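PDB 2QCV: putative 5-dehydro-2-deoxygluconokinase from Bacillus halodurans C-125, which probably uses ATP to phosphorylate 5-dehydro-2-deoxy-D-gluconate to 6-phospho-5-dehydro-2-deoxy-D-gluconate, a step in the breakdown of myo-inositol. Local coordinates for residues A[226-237]-A[246-254]. Numbering follows the deposited sequence.
Sequences IRYLFKHSPELI and SFAYTKAGE
Ile237 and Tyr249 form an antiparallel hydrogen-bonded pair: Ile237 N gives to Tyr249 O, and Tyr249 N returns a bond of 2.8 Å to Ile237 O. Two residues along, Lys251 N gives to Glu235 O at 3.0 Å, where the strand gives way to the turn Thr250-Gly253. Thr250 OG1 accepts the N-H of Glu254, just beyond the turn, a bond its hydroxyl is suited to make. Long Lys251, with CG anti to its N (chi1 -179°) and the chain extended, runs past Phe230 to place NZ in a weak bond with Phe230 O. Strands 236-240 and 246-250 make a hairpin in the large sheet of this PfkB-family, ribokinase-like fold, and helix 222-229 leads into it. Apolar side chains and a CH-pi contact fill the face that carries Ile237 and Tyr249. Just after the helix, the flat Phe230 ring is sandwiched, with Lys251 CA 3.7 Å from its centroid in the CH-pi contact and Ile237 CD1 over the opposite face, nearer the rim. Branched Ile226 applies two methyls to the Tyr249 ring, CD1 coming within 3.6 Å of CD1 of the tyrosine, whose hydroxyl bonds to Asn222. The other sheet face carries Leu236, Ala248 and Thr250, small or apolar enough to pack against Ile289 of helix 289-305.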
ATOM      1  N   ILE A 226      39.385   3.922   3.407  1.00 27.63           N
ATOM      2  CA  ILE A 226      39.780   5.285   3.099  1.00 28.00           C
ATOM      3  C   ILE A 226      40.425   5.374   1.721  1.00 28.48           C
ATOM      4  O   ILE A 226      40.266   6.386   1.061  1.00 29.96           O
ATOM      5  CB  ILE A 226      40.688   5.917   4.193  1.00 27.35           C
ATOM      6  CG1 ILE A 226      42.096   5.322   4.131  1.00 27.79           C
ATOM      7  CG2 ILE A 226      39.968   5.832   5.581  1.00 26.22           C
ATOM      8  CD1 ILE A 226      43.036   5.711   5.257  1.00 31.15           C
ATOM      9  N   ARG A 227      41.116   4.324   1.279  1.00 29.09           N
ATOM     10  CA  ARG A 227      41.684   4.332  -0.083  1.00 31.29           C
ATOM     11  C   ARG A 227      40.561   4.492  -1.114  1.00 29.35           C
ATOM     12  O   ARG A 227      40.713   5.200  -2.103  1.00 30.48           O
ATOM     13  CB  ARG A 227      42.487   3.063  -0.342  1.00 30.17           C
ATOM     14  CG  ARG A 227      43.096   2.945  -1.728  1.00 36.34           C
ATOM     15  CD  ARG A 227      43.929   1.622  -1.869  1.00 40.43           C
ATOM     16  N   TYR A 228      39.435   3.829  -0.860  1.00 27.95           N
ATOM     17  CA  TYR A 228      38.220   3.957  -1.652  1.00 28.27           C
ATOM     18  C   TYR A 228      37.608   5.377  -1.585  1.00 28.44           C
ATOM     19  O   TYR A 228      37.515   6.073  -2.604  1.00 28.91           O
ATOM     20  CB  TYR A 228      37.194   2.828  -1.256  1.00 26.32           C
ATOM     21  CG  TYR A 228      35.737   3.186  -1.446  1.00 28.63           C
ATOM     22  CD1 TYR A 228      35.263   3.674  -2.660  1.00 30.74           C
ATOM     23  CD2 TYR A 228      34.816   2.986  -0.416  1.00 30.69           C
ATOM     24  CE1 TYR A 228      33.937   4.008  -2.823  1.00 28.65           C
ATOM     25  CE2 TYR A 228      33.503   3.311  -0.566  1.00 26.24           C
ATOM     26  CZ  TYR A 228      33.058   3.834  -1.775  1.00 26.06           C
ATOM     27  OH  TYR A 228      31.743   4.156  -1.931  1.00 32.38           O
ATOM     28  N   LEU A 229      37.248   5.838  -0.393  1.00 26.79           N
ATOM     29  CA  LEU A 229      36.499   7.084  -0.284  1.00 27.91           C
ATOM     30  C   LEU A 229      37.315   8.312  -0.642  1.00 25.90           C
ATOM     31  O   LEU A 229      36.758   9.297  -1.126  1.00 30.16           O
ATOM     32  CB  LEU A 229      35.913   7.231   1.114  1.00 27.03           C
ATOM     33  CG  LEU A 229      34.703   6.339   1.376  1.00 32.97           C
ATOM     34  CD1 LEU A 229      34.283   6.505   2.802  1.00 28.50           C
ATOM     35  CD2 LEU A 229      33.538   6.647   0.405  1.00 27.82           C
ATOM     36  N   PHE A 230      38.631   8.228  -0.484  1.00 27.31           N
ATOM     37  CA  PHE A 230      39.524   9.340  -0.843  1.00 28.40           C
ATOM     38  C   PHE A 230      39.766   9.462  -2.358  1.00 30.22           C
ATOM     39  O   PHE A 230      40.448  10.384  -2.790  1.00 30.54           O
ATOM     40  CB  PHE A 230      40.860   9.290  -0.088  1.00 29.58           C
ATOM     41  CG  PHE A 230      40.771   9.674   1.390  1.00 26.79           C
ATOM     42  CD1 PHE A 230      39.861  10.606   1.849  1.00 27.06           C
ATOM     43  CD2 PHE A 230      41.665   9.152   2.282  1.00 30.73           C
ATOM     44  CE1 PHE A 230      39.787  10.938   3.170  1.00 27.98           C
ATOM     45  CE2 PHE A 230      41.613   9.495   3.629  1.00 27.27           C
ATOM     46  CZ  PHE A 230      40.653  10.391   4.073  1.00 26.76           C
ATOM     47  N   LYS A 231      39.170   8.573  -3.156  1.00 29.55           N
ATOM     48  CA  LYS A 231      39.023   8.776  -4.593  1.00 29.21           C
ATOM     49  C   LYS A 231      37.864   9.710  -4.888  1.00 30.85           C
ATOM     50  O   LYS A 231      37.707  10.125  -6.011  1.00 32.38           O
ATOM     51  CB  LYS A 231      38.773   7.447  -5.317  1.00 30.17           C
ATOM     52  CG  LYS A 231      39.976   6.566  -5.339  1.00 29.45           C
ATOM     53  CD  LYS A 231      39.606   5.191  -5.905  1.00 33.17           C
ATOM     54  CE  LYS A 231      40.748   4.222  -5.703  1.00 45.08           C
ATOM     55  NZ  LYS A 231      40.364   2.848  -6.125  1.00 44.87           N
ATOM     56  N   HIS A 232      37.061  10.037  -3.865  1.00 28.76           N
ATOM     57  CA  HIS A 232      35.811  10.781  -4.039  1.00 29.27           C
ATOM     58  C   HIS A 232      35.911  12.076  -3.218  1.00 28.86           C
ATOM     59  O   HIS A 232      37.034  12.578  -3.050  1.00 29.85           O
ATOM     60  CB  HIS A 232      34.624   9.887  -3.694  1.00 29.02           C
ATOM     61  CG  HIS A 232      34.544   8.658  -4.537  1.00 30.31           C
ATOM     62  ND1 HIS A 232      33.897   8.634  -5.753  1.00 33.57           N
ATOM     63  CD2 HIS A 232      35.070   7.420  -4.367  1.00 29.92           C
ATOM     64  CE1 HIS A 232      34.001   7.429  -6.286  1.00 37.46           C
ATOM     65  NE2 HIS A 232      34.691   6.663  -5.459  1.00 31.81           N
ATOM     66  N   SER A 233      34.787  12.619  -2.742  1.00 29.73           N
ATOM     67  CA  SER A 233      34.787  13.895  -2.042  1.00 32.24           C
ATOM     68  C   SER A 233      35.394  13.943  -0.632  1.00 30.00           C
ATOM     69  O   SER A 233      35.912  14.980  -0.257  1.00 30.26           O
ATOM     70  CB  SER A 233      33.371  14.467  -1.972  1.00 32.61           C
ATOM     71  OG  SER A 233      32.901  14.765  -3.278  1.00 33.12           O
ATOM     72  N   PRO A 234      35.241  12.891   0.203  1.00 27.86           N
ATOM     73  CA  PRO A 234      35.683  13.108   1.589  1.00 26.60           C
ATOM     74  C   PRO A 234      37.101  13.585   1.778  1.00 29.82           C
ATOM     75  O   PRO A 234      38.023  13.132   1.067  1.00 28.12           O
ATOM     76  CB  PRO A 234      35.477  11.730   2.238  1.00 27.79           C
ATOM     77  CG  PRO A 234      34.339  11.180   1.465  1.00 30.24           C
ATOM     78  CD  PRO A 234      34.577  11.589   0.056  1.00 27.01           C
ATOM     79  N   GLU A 235      37.250  14.505   2.733  1.00 29.53           N
ATOM     80  CA  GLU A 235      38.560  15.002   3.216  1.00 28.85           C
ATOM     81  C   GLU A 235      38.870  14.488   4.624  1.00 26.29           C
ATOM     82  O   GLU A 235      39.999  14.512   5.045  1.00 27.27           O
ATOM     83  CB  GLU A 235      38.540  16.551   3.213  1.00 30.56           C
ATOM     84  CG  GLU A 235      37.683  17.138   4.354  1.00 42.30           C
ATOM     85  CD  GLU A 235      37.294  18.643   4.210  1.00 43.87           C
ATOM     86  OE1 GLU A 235      37.634  19.242   3.170  1.00 55.04           O
ATOM     87  OE2 GLU A 235      36.680  19.207   5.178  1.00 48.63           O
ATOM     88  N   LEU A 236      37.860  13.942   5.308  1.00 25.96           N
ATOM     89  CA  LEU A 236      37.970  13.454   6.682  1.00 25.94           C
ATOM     90  C   LEU A 236      37.040  12.301   6.907  1.00 26.66           C
ATOM     91  O   LEU A 236      35.840  12.419   6.650  1.00 25.16           O
ATOM     92  CB  LEU A 236      37.635  14.559   7.699  1.00 25.76           C
ATOM     93  CG  LEU A 236      37.705  14.214   9.203  1.00 24.63           C
ATOM     94  CD1 LEU A 236      39.144  13.781   9.701  1.00 27.40           C
ATOM     95  CD2 LEU A 236      37.191  15.386   9.998  1.00 27.22           C
ATOM     96  N   ILE A 237      37.582  11.185   7.394  1.00 24.78           N
ATOM     97  CA  ILE A 237      36.778  10.001   7.637  1.00 25.15           C
ATOM     98  C   ILE A 237      37.055   9.556   9.054  1.00 28.97           C
ATOM     99  O   ILE A 237      38.229   9.393   9.452  1.00 26.04           O
ATOM    100  CB  ILE A 237      37.142   8.865   6.621  1.00 26.17           C
ATOM    101  CG1 ILE A 237      36.912   9.337   5.186  1.00 26.30           C
ATOM    102  CG2 ILE A 237      36.419   7.544   6.939  1.00 26.63           C
ATOM    103  CD1 ILE A 237      37.505   8.456   4.101  1.00 26.92           C
ATOM    104  N   SER A 246      38.644   5.128  18.412  1.00 26.26           N
ATOM    105  CA  SER A 246      38.205   5.698  17.167  1.00 26.73           C
ATOM    106  C   SER A 246      39.397   6.277  16.403  1.00 27.90           C
ATOM    107  O   SER A 246      40.435   6.615  16.979  1.00 27.15           O
ATOM    108  CB  SER A 246      37.059   6.728  17.370  1.00 28.20           C
ATOM    109  OG  SER A 246      37.319   7.728  18.319  1.00 34.19           O
ATOM    110  N   PHE A 247      39.264   6.315  15.083  1.00 24.47           N
ATOM    111  CA  PHE A 247      40.370   6.696  14.193  1.00 26.16           C
ATOM    112  C   PHE A 247      39.827   7.697  13.192  1.00 29.72           C
ATOM    113  O   PHE A 247      38.722   7.489  12.622  1.00 29.48           O
ATOM    114  CB  PHE A 247      40.923   5.449  13.534  1.00 27.73           C
ATOM    115  CG  PHE A 247      41.370   4.416  14.536  1.00 32.85           C
ATOM    116  CD1 PHE A 247      40.450   3.543  15.106  1.00 33.85           C
ATOM    117  CD2 PHE A 247      42.693   4.354  14.951  1.00 35.96           C
ATOM    118  CE1 PHE A 247      40.852   2.616  16.063  1.00 37.17           C
ATOM    119  CE2 PHE A 247      43.092   3.453  15.908  1.00 38.99           C
ATOM    120  CZ  PHE A 247      42.176   2.566  16.452  1.00 36.28           C
ATOM    121  N   ALA A 248      40.536   8.803  13.015  1.00 25.53           N
ATOM    122  CA  ALA A 248      40.197   9.773  12.003  1.00 25.99           C
ATOM    123  C   ALA A 248      41.327   9.809  10.991  1.00 27.34           C
ATOM    124  O   ALA A 248      42.537   9.783  11.361  1.00 28.08           O
ATOM    125  CB  ALA A 248      40.001  11.144  12.628  1.00 24.42           C
ATOM    126  N   TYR A 249      40.950   9.900   9.727  1.00 26.03           N
ATOM    127  CA  TYR A 249      41.898   9.894   8.606  1.00 27.00           C
ATOM    128  C   TYR A 249      41.620  11.089   7.689  1.00 27.72           C
ATOM    129  O   TYR A 249      40.474  11.345   7.390  1.00 27.59           O
ATOM    130  CB  TYR A 249      41.687   8.616   7.788  1.00 28.93           C
ATOM    131  CG  TYR A 249      41.801   7.321   8.577  1.00 26.92           C
ATOM    132  CD1 TYR A 249      43.039   6.719   8.763  1.00 29.10           C
ATOM    133  CD2 TYR A 249      40.688   6.739   9.158  1.00 29.38           C
ATOM    134  CE1 TYR A 249      43.177   5.536   9.482  1.00 29.48           C
ATOM    135  CE2 TYR A 249      40.780   5.563   9.854  1.00 25.54           C
ATOM    136  CZ  TYR A 249      42.044   4.952  10.016  1.00 28.56           C
ATOM    137  OH  TYR A 249      42.165   3.821  10.724  1.00 26.57           O
ATOM    138  N   THR A 250      42.658  11.783   7.239  1.00 26.55           N
ATOM    139  CA  THR A 250      42.532  12.938   6.342  1.00 26.78           C
ATOM    140  C   THR A 250      43.046  12.580   4.953  1.00 27.68           C
ATOM    141  O   THR A 250      43.897  11.685   4.792  1.00 29.02           O
ATOM    142  CB  THR A 250      43.307  14.171   6.868  1.00 31.67           C
ATOM    143  OG1 THR A 250      44.716  13.917   6.784  1.00 25.88           O
ATOM    144  CG2 THR A 250      42.885  14.466   8.287  1.00 33.73           C
ATOM    145  N   LYS A 251      42.514  13.271   3.949  1.00 27.91           N
ATOM    146  CA  LYS A 251      42.873  13.027   2.574  1.00 29.95           C
ATOM    147  C   LYS A 251      44.377  13.327   2.349  1.00 32.07           C
ATOM    148  O   LYS A 251      45.024  12.687   1.539  1.00 32.94           O
ATOM    149  CB  LYS A 251      42.035  13.895   1.642  1.00 30.83           C
ATOM    150  CG  LYS A 251      42.415  13.588   0.188  1.00 34.29           C
ATOM    151  CD  LYS A 251      41.543  14.177  -0.862  1.00 41.06           C
ATOM    152  CE  LYS A 251      41.698  13.327  -2.172  1.00 43.82           C
ATOM    153  NZ  LYS A 251      40.591  13.529  -3.105  1.00 61.17           N
ATOM    154  N   ALA A 252      44.907  14.275   3.111  1.00 32.36           N
ATOM    155  CA  ALA A 252      46.352  14.612   3.139  1.00 33.51           C
ATOM    156  C   ALA A 252      47.235  13.467   3.625  1.00 34.60           C
ATOM    157  O   ALA A 252      48.426  13.491   3.416  1.00 34.73           O
ATOM    158  CB  ALA A 252      46.589  15.857   4.031  1.00 33.29           C
ATOM    159  N   GLY A 253      46.653  12.469   4.281  1.00 31.91           N
ATOM    160  CA  GLY A 253      47.355  11.259   4.623  1.00 32.90           C
ATOM    161  C   GLY A 253      47.703  11.167   6.093  1.00 33.41           C
ATOM    162  O   GLY A 253      48.501  10.343   6.470  1.00 36.47           O
ATOM    163  N   GLU A 254      47.082  11.974   6.945  1.00 33.27           N
ATOM    164  CA  GLU A 254      47.327  11.871   8.387  1.00 32.95           C
ATOM    165  C   GLU A 254      46.273  10.962   9.020  1.00 33.35           C
ATOM    166  O   GLU A 254      45.224  10.711   8.420  1.00 30.96           O
ATOM    167  CB  GLU A 254      47.313  13.262   9.023  1.00 34.52           C
ATOM    168  CG  GLU A 254      48.308  14.215   8.366  1.00 40.46           C
ATOM    169  CD  GLU A 254      49.777  13.755   8.511  1.00 56.26           C
ATOM    170  OE1 GLU A 254      50.131  13.168   9.575  1.00 49.80           O
ATOM    171  OE2 GLU A 254      50.564  13.982   7.550  1.00 61.70           O
TER
HETATM  172  O   HOH W   1      38.489  15.852  -1.629  1.00 56.22           O